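Local coordinates for protein TssK C (PDB 5M2Y) that serves as a baseplate component of the bacterial type VI secretion system, its C-terminal domain probably helping to dock the baseplate onto the membrane complex, at residues S36-G40 against H41-T45. Numbering follows the deposited sequence.
Sequences SSMPG and HELQT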
# COMPACT_ATOMS: atom_id res chain seq x y z
N SER A 36 -12.24 6.69 -3.47
CA SER A 36 -12.01 7.67 -4.50
C SER A 36 -13.30 8.21 -5.08
O SER A 36 -14.35 7.62 -4.89
CB SER A 36 -11.17 7.04 -5.60
OG SER A 36 -10.66 8.09 -6.37
N SER A 37 -13.22 9.35 -5.78
CA SER A 37 -14.35 9.96 -6.48
C SER A 37 -14.59 9.19 -7.80
O SER A 37 -15.62 9.34 -8.43
CB SER A 37 -14.08 11.44 -6.75
OG SER A 37 -12.84 11.63 -7.41
N MET A 38 -13.62 8.34 -8.19
CA MET A 38 -13.67 7.47 -9.36
C MET A 38 -14.67 6.34 -9.09
O MET A 38 -14.69 5.81 -7.98
CB MET A 38 -12.27 6.85 -9.59
CG MET A 38 -12.12 6.02 -10.83
SD MET A 38 -10.47 5.35 -10.94
CE MET A 38 -10.41 4.97 -12.56
N PRO A 39 -15.51 5.95 -10.08
CA PRO A 39 -16.46 4.85 -9.85
C PRO A 39 -15.74 3.57 -9.37
O PRO A 39 -14.64 3.28 -9.84
CB PRO A 39 -17.08 4.63 -11.23
CG PRO A 39 -16.92 5.94 -11.92
CD PRO A 39 -15.64 6.50 -11.44
N GLY A 40 -16.34 2.89 -8.40
CA GLY A 40 -15.79 1.67 -7.78
C GLY A 40 -15.24 0.61 -8.72
O GLY A 40 -14.14 0.11 -8.50
N HIS A 41 -16.00 0.25 -9.77
CA HIS A 41 -15.56 -0.77 -10.74
C HIS A 41 -14.33 -0.30 -11.53
O HIS A 41 -13.48 -1.11 -11.90
CB HIS A 41 -16.71 -1.16 -11.69
CG HIS A 41 -16.91 -0.23 -12.85
ND1 HIS A 41 -17.63 0.94 -12.72
CD2 HIS A 41 -16.46 -0.31 -14.12
CE1 HIS A 41 -17.61 1.52 -13.91
NE2 HIS A 41 -16.91 0.81 -14.78
N GLU A 42 -14.26 1.02 -11.80
CA GLU A 42 -13.16 1.63 -12.54
C GLU A 42 -11.91 1.67 -11.67
O GLU A 42 -10.82 1.40 -12.17
CB GLU A 42 -13.56 3.03 -12.96
CG GLU A 42 -13.04 3.42 -14.31
CD GLU A 42 -13.43 4.86 -14.63
OE1 GLU A 42 -14.60 5.20 -14.41
OE2 GLU A 42 -12.54 5.64 -15.03
N LEU A 43 -12.08 2.00 -10.37
CA LEU A 43 -10.97 2.04 -9.42
C LEU A 43 -10.37 0.63 -9.28
O LEU A 43 -9.16 0.48 -9.29
CB LEU A 43 -11.45 2.58 -8.07
CG LEU A 43 -10.41 2.71 -6.96
CD1 LEU A 43 -9.48 3.84 -7.23
CD2 LEU A 43 -11.09 2.94 -5.62
N GLN A 44 -11.22 -0.40 -9.21
CA GLN A 44 -10.78 -1.80 -9.08
C GLN A 44 -9.90 -2.22 -10.24
O GLN A 44 -8.88 -2.89 -10.04
CB GLN A 44 -11.99 -2.72 -9.02
CG GLN A 44 -11.64 -4.14 -8.60
CD GLN A 44 -12.86 -5.01 -8.51
OE1 GLN A 44 -13.73 -5.01 -9.39
NE2 GLN A 44 -12.89 -5.81 -7.44
N THR A 45 -10.35 -1.85 -11.45
CA THR A 45 -9.71 -2.13 -12.72
C THR A 45 -8.37 -1.39 -12.90
O THR A 45 -7.38 -2.02 -13.28
CB THR A 45 -10.72 -1.79 -13.83
OG1 THR A 45 -11.84 -2.68 -13.73
CG2 THR A 45 -10.13 -1.84 -15.23
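Met38 reaches from the loop after strand 28-35 across the first turn of helix 40-50, its sulfur resting against the backbone of Leu43 with SD 3.7 Å from CA. The side chain is fully stretched, CG lying anti to the backbone N (chi1 -175°), which carries the terminal methyl across the Glu42 side chain at about a right angle; Met38 CE comes within 3.5 Å of Glu42 CG. Leu43 is the buried member: its CD1 meets the same sulfur and lies 4.0 Å from Ser36 CB, while Leu117, from a loop, packs against both Met38 and Leu43. The Pro39 carbonyl oxygen receives Leu43 N at 2.9 Å and, more weakly, Glu42 N; the bond from Gln44 N to Gly40 O continues the helical pattern one residue on. Toward solvent the contact thins. Glu42 runs alongside the Pro39 ring, with OE1 3.4 Å from CD of Pro39, and its other oxygen, OE2, makes a salt bridge to Lys46 one helical turn on. The exposed His41 ring approaches Pro39 obliquely, ND1 standing 4.0 Å from Pro39 CB. Pro39 thus occupies the N-cap position of helix 40-50, a surface alpha-helix that follows strand 28-35 of the antiparallel sheet after a short loop.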